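Local coordinates for 2-(3-amino-3-carboxypropyl)histidine synthase (Pyrococcus horikoshii, PDB 3LZD), which catalyses the first step of diphthamide biosynthesis, using a [4Fe-4S] cluster to transfer the 3-amino-3-carboxypropyl group of S-adenosyl-L-methionine to a histidine of elongation factor 2, at residues K56-Q61 and I82-H87; S44-E49 and F370-H375; L339-V344 and E355-L360. One frame throughout, in Å; residues are numbered along the deposited sequence.

Contact 1: residues K56-Q61 and I82-H87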
loop_
_atom_site.group_PDB
_atom_site.type_symbol
_atom_site.label_atom_id
_atom_site.label_comp_id
_atom_site.label_asym_id
_atom_site.label_seq_id
_atom_site.Cartn_x
_atom_site.Cartn_y
_atom_site.Cartn_z
ATOM N N LYS A 56 0.901 24.668 -10.366
ATOM C CA LYS A 56 1.023 25.327 -9.075
ATOM C C LYS A 56 1.287 24.357 -7.924
ATOM O O LYS A 56 1.900 24.725 -6.923
ATOM C CB LYS A 56 -0.254 26.112 -8.765
ATOM C CG LYS A 56 -0.172 27.606 -9.055
ATOM C CD LYS A 56 -0.143 27.912 -10.541
ATOM C CE LYS A 56 -0.200 29.418 -10.766
ATOM N NZ LYS A 56 -0.160 29.784 -12.206
ATOM N N ARG A 57 0.820 23.123 -8.065
ATOM C CA ARG A 57 0.980 22.118 -7.016
ATOM C C ARG A 57 1.423 20.800 -7.652
ATOM O O ARG A 57 0.709 20.228 -8.481
ATOM C CB ARG A 57 -0.360 21.939 -6.280
ATOM C CG ARG A 57 -0.329 21.024 -5.065
ATOM C CD ARG A 57 -1.729 20.819 -4.444
ATOM N NE ARG A 57 -2.206 21.939 -3.622
ATOM C CZ ARG A 57 -2.940 22.964 -4.063
ATOM N NH1 ARG A 57 -3.307 23.041 -5.339
ATOM N NH2 ARG A 57 -3.324 23.915 -3.217
ATOM N N VAL A 58 2.594 20.308 -7.259
ATOM C CA VAL A 58 3.096 19.069 -7.848
ATOM C C VAL A 58 3.472 18.003 -6.819
ATOM O O VAL A 58 3.862 18.318 -5.695
ATOM C CB VAL A 58 4.323 19.363 -8.758
ATOM C CG1 VAL A 58 5.512 19.777 -7.911
ATOM C CG2 VAL A 58 4.658 18.143 -9.606
ATOM N N LEU A 59 3.325 16.741 -7.216
ATOM C CA LEU A 59 3.663 15.605 -6.365
ATOM C C LEU A 59 4.947 14.982 -6.919
ATOM O O LEU A 59 5.074 14.784 -8.128
ATOM C CB LEU A 59 2.543 14.563 -6.400
ATOM C CG LEU A 59 2.795 13.296 -5.569
ATOM C CD1 LEU A 59 2.764 13.636 -4.073
ATOM C CD2 LEU A 59 1.739 12.238 -5.903
ATOM N N ILE A 60 5.892 14.662 -6.044
ATOM C CA ILE A 60 7.147 14.070 -6.498
ATOM C C ILE A 60 7.353 12.654 -5.972
ATOM O O ILE A 60 7.401 12.460 -4.756
ATOM C CB ILE A 60 8.363 14.894 -6.016
ATOM C CG1 ILE A 60 8.247 16.345 -6.491
ATOM C CG2 ILE A 60 9.656 14.272 -6.552
ATOM C CD1 ILE A 60 9.449 17.207 -6.103
ATOM N N GLN A 61 7.462 11.661 -6.850
ATOM C CA GLN A 61 7.735 10.320 -6.341
ATOM C C GLN A 61 9.207 10.012 -6.553
ATOM O O GLN A 61 9.844 10.585 -7.431
ATOM C CB GLN A 61 6.853 9.225 -6.983
ATOM C CG GLN A 61 6.313 9.474 -8.332
ATOM C CD GLN A 61 5.411 8.339 -8.817
ATOM O OE1 GLN A 61 4.777 8.460 -9.850
ATOM N NE2 GLN A 61 5.370 7.231 -8.077
ATOM N N ILE A 82 5.831 27.208 -6.382
ATOM C CA ILE A 82 5.128 25.984 -6.740
ATOM C C ILE A 82 5.020 25.167 -5.458
ATOM O O ILE A 82 6.027 24.885 -4.814
ATOM C CB ILE A 82 5.891 25.204 -7.818
ATOM C CG1 ILE A 82 6.009 26.079 -9.074
ATOM C CG2 ILE A 82 5.168 23.889 -8.129
ATOM C CD1 ILE A 82 6.694 25.416 -10.240
ATOM N N GLU A 83 3.796 24.837 -5.058
ATOM C CA GLU A 83 3.601 24.052 -3.847
ATOM C C GLU A 83 4.017 22.625 -4.199
ATOM O O GLU A 83 3.655 22.112 -5.252
ATOM C CB GLU A 83 2.137 24.107 -3.413
ATOM C CG GLU A 83 1.819 23.359 -2.128
ATOM C CD GLU A 83 0.417 23.670 -1.605
ATOM O OE1 GLU A 83 -0.531 23.666 -2.418
ATOM O OE2 GLU A 83 0.264 23.910 -0.384
ATOM N N VAL A 84 4.781 22.000 -3.312
ATOM C CA VAL A 84 5.281 20.656 -3.554
ATOM C C VAL A 84 4.966 19.658 -2.442
ATOM O O VAL A 84 5.146 19.956 -1.262
ATOM C CB VAL A 84 6.813 20.698 -3.750
ATOM C CG1 VAL A 84 7.360 19.297 -4.017
ATOM C CG2 VAL A 84 7.148 21.644 -4.895
ATOM N N PHE A 85 4.478 18.484 -2.843
ATOM C CA PHE A 85 4.170 17.381 -1.931
ATOM C C PHE A 85 5.116 16.231 -2.335
ATOM O O PHE A 85 5.400 16.039 -3.522
ATOM C CB PHE A 85 2.733 16.859 -2.118
ATOM C CG PHE A 85 1.641 17.847 -1.767
ATOM C CD1 PHE A 85 0.323 17.569 -2.123
ATOM C CD2 PHE A 85 1.918 19.044 -1.115
ATOM C CE1 PHE A 85 -0.712 18.469 -1.846
ATOM C CE2 PHE A 85 0.887 19.954 -0.831
ATOM C CZ PHE A 85 -0.432 19.659 -1.205
ATOM N N LEU A 86 5.604 15.478 -1.356
ATOM C CA LEU A 86 6.447 14.328 -1.643
ATOM C C LEU A 86 5.569 13.100 -1.494
ATOM O O LEU A 86 4.762 13.020 -0.558
ATOM C CB LEU A 86 7.587 14.205 -0.645
ATOM C CG LEU A 86 8.639 15.285 -0.725
ATOM C CD1 LEU A 86 9.786 14.902 0.180
ATOM C CD2 LEU A 86 9.095 15.444 -2.207
ATOM N N HIS A 87 5.697 12.151 -2.414
ATOM C CA HIS A 87 4.911 10.928 -2.290
ATOM C C HIS A 87 5.713 10.079 -1.300
ATOM O O HIS A 87 6.892 9.821 -1.520
ATOM C CB HIS A 87 4.782 10.215 -3.635
ATOM C CG HIS A 87 3.799 9.087 -3.619
ATOM N ND1 HIS A 87 4.002 7.914 -4.311
ATOM C CD2 HIS A 87 2.600 8.962 -3.004
ATOM C CE1 HIS A 87 2.968 7.113 -4.124
ATOM N NE2 HIS A 87 2.103 7.725 -3.333
HETATM O O HOH W 1 9.082 11.165 -3.118
#
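Strands 57-61 and 83-87 run parallel, their short axes at 26°, and from Glu83 N onto Lys56 O to His87 N onto Ile60 O five backbone hydrogen bonds alternate between them. The last is straight at its hydrogen, yet its donor stands above the carbonyl plane. Ile60 O also accepts from a water, at 2.7 Å, that donates to His87 O as well.

Arg57, Leu59, Glu83 and Phe85 share one face of the sheet. Arg57 and Glu83 extend side by side, and Arg57 NE meets Glu83 OE1 at 2.7 Å in a salt bridge, the oxygen lying over one face of the guanidinium. A bend at chi3 (-78°) turns this head aside while Arg57 CD rests 3.6 Å from Phe85 CE1.

The two strands are joined through helix 67-78 as a beta-alpha-beta unit. On the face beneath that helix, Ile60 CD1 reaches 3.6 Å from Val84 CG1, and Val58 CG1 lies 3.9 Å from Val84 CG2. Strand 83-87 is outermost within its chain, but Phe85, Leu86 and His87 pair in parallel with a strand of the second subunit, continuing the sheet across the dimer interface.

Contact 2: residues S44-E49 and F370-H375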
loop_
_atom_site.group_PDB
_atom_site.type_symbol
_atom_site.label_atom_id
_atom_site.label_comp_id
_atom_site.label_asym_id
_atom_site.label_seq_id
_atom_site.Cartn_x
_atom_site.Cartn_y
_atom_site.Cartn_z
ATOM N N SER A 44 16.422 23.416 -13.090
ATOM C CA SER A 44 15.919 24.468 -13.967
ATOM C C SER A 44 15.133 23.963 -15.167
ATOM O O SER A 44 14.145 24.573 -15.556
ATOM C CB SER A 44 17.069 25.367 -14.419
ATOM O OG SER A 44 17.454 26.215 -13.347
ATOM N N GLU A 45 15.550 22.857 -15.770
ATOM C CA GLU A 45 14.777 22.340 -16.894
ATOM C C GLU A 45 13.401 21.915 -16.371
ATOM O O GLU A 45 12.398 22.012 -17.070
ATOM C CB GLU A 45 15.446 21.120 -17.524
ATOM C CG GLU A 45 16.665 21.392 -18.360
ATOM C CD GLU A 45 17.142 20.133 -19.069
ATOM O OE1 GLU A 45 16.296 19.457 -19.696
ATOM O OE2 GLU A 45 18.349 19.820 -19.005
ATOM N N ILE A 46 13.362 21.427 -15.137
ATOM C CA ILE A 46 12.106 20.975 -14.556
ATOM C C ILE A 46 11.186 22.153 -14.243
ATOM O O ILE A 46 9.992 22.099 -14.531
ATOM C CB ILE A 46 12.367 20.116 -13.286
ATOM C CG1 ILE A 46 13.028 18.784 -13.694
ATOM C CG2 ILE A 46 11.057 19.835 -12.552
ATOM C CD1 ILE A 46 13.671 18.018 -12.517
ATOM N N LEU A 47 11.738 23.215 -13.663
ATOM C CA LEU A 47 10.950 24.405 -13.350
ATOM C C LEU A 47 10.374 24.933 -14.665
ATOM O O LEU A 47 9.172 25.200 -14.760
ATOM C CB LEU A 47 11.830 25.475 -12.693
ATOM C CG LEU A 47 11.206 26.830 -12.310
ATOM C CD1 LEU A 47 10.083 26.638 -11.311
ATOM C CD2 LEU A 47 12.277 27.723 -11.703
ATOM N N LYS A 48 11.232 25.045 -15.681
ATOM C CA LYS A 48 10.814 25.542 -16.994
ATOM C C LYS A 48 9.601 24.798 -17.534
ATOM O O LYS A 48 8.609 25.422 -17.924
ATOM C CB LYS A 48 11.956 25.442 -18.013
ATOM N N GLU A 49 9.675 23.473 -17.567
ATOM C CA GLU A 49 8.554 22.683 -18.057
ATOM C C GLU A 49 7.320 22.835 -17.173
ATOM O O GLU A 49 6.199 22.682 -17.644
ATOM C CB GLU A 49 8.937 21.207 -18.149
ATOM C CG GLU A 49 9.993 20.937 -19.208
ATOM C CD GLU A 49 9.581 21.461 -20.571
ATOM O OE1 GLU A 49 8.564 20.976 -21.116
ATOM O OE2 GLU A 49 10.269 22.365 -21.089
ATOM N N PHE A 370 17.226 11.243 -23.790
ATOM C CA PHE A 370 18.215 10.891 -22.788
ATOM C C PHE A 370 18.274 12.161 -21.956
ATOM O O PHE A 370 19.187 12.971 -22.074
ATOM C CB PHE A 370 19.553 10.569 -23.449
ATOM C CG PHE A 370 19.499 9.357 -24.328
ATOM C CD1 PHE A 370 19.523 8.083 -23.779
ATOM C CD2 PHE A 370 19.368 9.487 -25.709
ATOM C CE1 PHE A 370 19.419 6.950 -24.591
ATOM C CE2 PHE A 370 19.258 8.362 -26.535
ATOM C CZ PHE A 370 19.284 7.091 -25.975
ATOM N N GLY A 371 17.243 12.317 -21.132
ATOM C CA GLY A 371 17.096 13.479 -20.285
ATOM C C GLY A 371 15.650 13.444 -19.815
ATOM O O GLY A 371 14.993 12.400 -19.902
ATOM N N ILE A 372 15.119 14.559 -19.339
ATOM C CA ILE A 372 13.746 14.504 -18.870
ATOM C C ILE A 372 12.747 14.467 -20.004
ATOM O O ILE A 372 13.052 14.838 -21.136
ATOM C CB ILE A 372 13.420 15.666 -17.921
ATOM C CG1 ILE A 372 13.421 16.996 -18.674
ATOM C CG2 ILE A 372 14.446 15.693 -16.807
ATOM C CD1 ILE A 372 13.114 18.172 -17.781
ATOM N N SER A 373 11.562 13.952 -19.713
ATOM C CA SER A 373 10.508 13.882 -20.715
ATOM C C SER A 373 9.227 14.296 -20.011
ATOM O O SER A 373 9.127 14.185 -18.789
ATOM C CB SER A 373 10.341 12.457 -21.239
ATOM O OG SER A 373 9.851 11.616 -20.209
ATOM N N ILE A 374 8.260 14.780 -20.776
ATOM C CA ILE A 374 6.998 15.179 -20.191
ATOM C C ILE A 374 5.909 14.522 -21.004
ATOM O O ILE A 374 5.907 14.599 -22.230
ATOM C CB ILE A 374 6.817 16.712 -20.175
ATOM C CG1 ILE A 374 5.476 17.054 -19.515
ATOM C CG2 ILE A 374 6.903 17.275 -21.583
ATOM C CD1 ILE A 374 5.402 18.470 -18.958
ATOM N N HIS A 375 5.007 13.840 -20.309
ATOM C CA HIS A 375 3.914 13.128 -20.944
ATOM C C HIS A 375 2.582 13.507 -20.317
ATOM O O HIS A 375 2.517 13.908 -19.154
ATOM C CB HIS A 375 4.111 11.618 -20.792
ATOM C CG HIS A 375 5.277 11.074 -21.560
ATOM N ND1 HIS A 375 5.141 10.485 -22.802
ATOM C CD2 HIS A 375 6.601 11.048 -21.271
ATOM C CE1 HIS A 375 6.334 10.125 -23.246
ATOM N NE2 HIS A 375 7.236 10.457 -22.338
HETATM O O HOH W 2 17.157 16.951 -19.468
#
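Glu45 OE1 accepts a hydrogen bond of 2.7 Å from a water that in turn takes the backbone hydrogen of Ile372 N at 3.1 Å, so one solvent molecule joins the helix side chain to the incoming chain. The contact packs helix 43-52 over one face of a mixed sheet, near its outermost strand 373-375, which runs antiparallel to strand 126-130. Although 320 residues lie between the two segments, this brings the C-terminal strand beside an N-terminal helix of the same domain.

Alternation along the extended chain decides what touches: Ile372 and Ile374 point at the helix, whereas Ser373 between them points the other way. Ile372 carries most of the packing. Its CG1 sits between the backbone N and the carbonyl carbon (chi1 68°), and a fully extended chi2 pushes CD1 outward to the helix. There CD1 lies 3.8 Å from Glu45 CB and 4.1 Å from Ile46 CG1, the two side chains crossing it at a slant. Beneath, Ile46 and Ile372 both rest on Val129 of strand 126-130, which closes the apolar side of the contact.

One turn further along, Glu49 N bonds back to Glu45 O, placing both glutamates on the strand-facing side. The Glu49 chain folds at chi2 (-55°), and its OE1 is held in a salt bridge by Arg52. That same oxygen comes within 4.1 Å of Ile374 CG2, a van der Waals approach by a methyl group.

Contact 3: residues L339-V344 and E355-L360; sequences LTPKEV and EFDEIL
Thr340 and Asp357 pass one another head to tail, Thr340 CB 3.8 Å from Asp357 CB. Thr340 is the N-cap of helix 341-347 and forms a capping box with Glu343: Glu343 N donates to Thr340 OG1, and Thr340 N donates to Glu343 OE1 at 2.9 Å. The latter bond uses the anti side of the carboxylate and lies 34° out of its plane. Thr340 OG1 can serve the cap because it stands between the backbone N and the carbonyl carbon, chi1 69°. It also lies 2.9 Å from a water that donates to Glu355 O, tying the cap to the chain opposite.

Asp357 lies across the start of the helix. With its CG anti to the backbone N (chi1 -175°), the carboxylate is carried over to Pro341, the Asp357 side chain running roughly perpendicular to that of the proline, and Asp357 OD1 is 3.3 Å from Pro341 CD. Asp357 OD2 is in a salt bridge with Arg279, and the aspartate side chain is about 7 Å from those of the cluster ligands Cys199 and Cys323, in the surroundings of the iron-sulfur site. With an alanine here, Arg279 would probably lose its charged mate and a gap would be likely to open beside Pro341.

Lys342 bends at chi2 and again at chi4, which brings its chain across residues 355-357. Its CB is 3.5 Å from Glu355 O, and its CD passes Asp357 OD2. Glu355, extended beyond CG, gives its OE2 to a salt bridge with Arg351; its other oxygen, OE1, is in a long salt bridge of 3.9 Å with Lys342 NZ.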
loop_
_atom_site.group_PDB
_atom_site.type_symbol
_atom_site.label_atom_id
_atom_site.label_comp_id
_atom_site.label_asym_id
_atom_site.label_seq_id
_atom_site.Cartn_x
_atom_site.Cartn_y
_atom_site.Cartn_z
ATOM N N LEU A 339 3.812 -19.006 -7.490
ATOM C CA LEU A 339 4.201 -19.193 -8.895
ATOM C C LEU A 339 3.788 -18.079 -9.860
ATOM O O LEU A 339 2.969 -17.211 -9.528
ATOM C CB LEU A 339 3.571 -20.484 -9.423
ATOM C CG LEU A 339 3.584 -21.797 -8.624
ATOM C CD1 LEU A 339 2.644 -22.779 -9.312
ATOM C CD2 LEU A 339 4.975 -22.369 -8.549
ATOM N N THR A 340 4.351 -18.134 -11.069
ATOM C CA THR A 340 3.997 -17.192 -12.131
ATOM C C THR A 340 2.938 -17.899 -12.993
ATOM O O THR A 340 2.770 -19.128 -12.911
ATOM C CB THR A 340 5.171 -16.882 -13.071
ATOM O OG1 THR A 340 5.471 -18.053 -13.845
ATOM C CG2 THR A 340 6.397 -16.441 -12.288
ATOM N N PRO A 341 2.228 -17.140 -13.844
ATOM C CA PRO A 341 1.199 -17.722 -14.710
ATOM C C PRO A 341 1.731 -18.884 -15.555
ATOM O O PRO A 341 1.092 -19.934 -15.668
ATOM C CB PRO A 341 0.775 -16.548 -15.588
ATOM C CG PRO A 341 1.091 -15.345 -14.745
ATOM C CD PRO A 341 2.402 -15.704 -14.126
ATOM N N LYS A 342 2.900 -18.680 -16.151
ATOM C CA LYS A 342 3.517 -19.684 -17.000
ATOM C C LYS A 342 3.831 -20.966 -16.251
ATOM O O LYS A 342 3.746 -22.061 -16.808
ATOM C CB LYS A 342 4.797 -19.129 -17.632
ATOM C CG LYS A 342 4.585 -18.403 -18.966
ATOM C CD LYS A 342 3.667 -17.204 -18.819
ATOM C CE LYS A 342 3.564 -16.422 -20.123
ATOM N NZ LYS A 342 3.041 -17.248 -21.251
ATOM N N GLU A 343 4.199 -20.828 -14.989
ATOM C CA GLU A 343 4.515 -21.985 -14.177
ATOM C C GLU A 343 3.247 -22.760 -13.843
ATOM O O GLU A 343 3.277 -23.985 -13.710
ATOM C CB GLU A 343 5.231 -21.540 -12.911
ATOM C CG GLU A 343 6.480 -20.729 -13.225
ATOM C CD GLU A 343 7.261 -20.334 -11.988
ATOM O OE1 GLU A 343 6.626 -19.947 -10.989
ATOM O OE2 GLU A 343 8.509 -20.399 -12.026
ATOM N N VAL A 344 2.127 -22.055 -13.719
ATOM C CA VAL A 344 0.858 -22.711 -13.424
ATOM C C VAL A 344 0.537 -23.682 -14.549
ATOM O O VAL A 344 0.149 -24.832 -14.314
ATOM C CB VAL A 344 -0.295 -21.691 -13.311
ATOM C CG1 VAL A 344 -1.618 -22.345 -13.661
ATOM C CG2 VAL A 344 -0.358 -21.157 -11.905
ATOM N N GLU A 355 9.205 -21.127 -19.279
ATOM C CA GLU A 355 9.153 -19.863 -19.993
ATOM C C GLU A 355 9.018 -18.692 -19.011
ATOM O O GLU A 355 8.198 -18.730 -18.092
ATOM C CB GLU A 355 7.982 -19.898 -20.970
ATOM C CG GLU A 355 7.763 -18.640 -21.773
ATOM C CD GLU A 355 6.683 -18.827 -22.824
ATOM O OE1 GLU A 355 6.257 -17.826 -23.436
ATOM O OE2 GLU A 355 6.265 -19.986 -23.038
ATOM N N PHE A 356 9.830 -17.655 -19.218
ATOM C CA PHE A 356 9.837 -16.480 -18.356
ATOM C C PHE A 356 8.561 -15.644 -18.465
ATOM O O PHE A 356 8.123 -15.295 -19.557
ATOM C CB PHE A 356 11.046 -15.605 -18.694
ATOM C CG PHE A 356 11.528 -14.769 -17.546
ATOM C CD1 PHE A 356 12.370 -15.312 -16.584
ATOM C CD2 PHE A 356 11.122 -13.446 -17.412
ATOM C CE1 PHE A 356 12.806 -14.556 -15.498
ATOM C CE2 PHE A 356 11.553 -12.675 -16.319
ATOM C CZ PHE A 356 12.395 -13.235 -15.365
ATOM N N ASP A 357 7.970 -15.320 -17.325
ATOM C CA ASP A 357 6.758 -14.518 -17.312
ATOM C C ASP A 357 7.120 -13.063 -17.627
ATOM O O ASP A 357 7.649 -12.347 -16.781
ATOM C CB ASP A 357 6.102 -14.592 -15.934
ATOM C CG ASP A 357 4.771 -13.875 -15.889
ATOM O OD1 ASP A 357 4.475 -13.214 -14.871
ATOM O OD2 ASP A 357 4.014 -13.979 -16.878
ATOM N N GLU A 358 6.854 -12.629 -18.847
ATOM C CA GLU A 358 7.161 -11.258 -19.233
ATOM C C GLU A 358 5.899 -10.421 -19.323
ATOM O O GLU A 358 4.816 -10.939 -19.591
ATOM C CB GLU A 358 7.848 -11.225 -20.601
ATOM C CG GLU A 358 9.358 -11.398 -20.575
ATOM C CD GLU A 358 9.963 -11.379 -21.977
ATOM O OE1 GLU A 358 9.962 -12.437 -22.636
ATOM O OE2 GLU A 358 10.430 -10.304 -22.420
ATOM N N ILE A 359 6.039 -9.123 -19.091
ATOM C CA ILE A 359 4.912 -8.213 -19.228
ATOM C C ILE A 359 5.236 -7.498 -20.534
ATOM O O ILE A 359 6.120 -6.638 -20.580
ATOM C CB ILE A 359 4.841 -7.203 -18.067
ATOM C CG1 ILE A 359 4.493 -7.941 -16.770
ATOM C CG2 ILE A 359 3.809 -6.128 -18.371
ATOM C CD1 ILE A 359 4.440 -7.038 -15.531
ATOM N N LEU A 360 4.522 -7.861 -21.597
ATOM C CA LEU A 360 4.787 -7.287 -22.902
ATOM C C LEU A 360 3.916 -6.095 -23.258
ATOM O O LEU A 360 2.791 -5.984 -22.792
ATOM C CB LEU A 360 4.647 -8.370 -23.968
ATOM C CG LEU A 360 5.491 -9.623 -23.696
ATOM C CD1 LEU A 360 5.004 -10.777 -24.542
ATOM C CD2 LEU A 360 6.956 -9.336 -23.963
HETATM O O HOH W 3 7.914 -17.866 -15.330
#

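Overall arrangement
Contacts 1 and 2 belong to one domain and reach the same sheet: their centres are 15 Å apart, and Ile82 CD1 packs 3.8 Å from Leu47 CD1. Along the chain, contacts 1 and 3 both fall inside the loop that contact 2 closes, one after the other. Contact 3 lies across the centre of the chain, its own centre 36 Å from those of contacts 1 and 2. Contacts 1 and 3 both come near the cluster: the side chain of Gln61 in contact 1 is about 11 Å from it and that of Asp357 in contact 3 about 9 Å, while Ile359 touches it. Contact 2 stays away from the site.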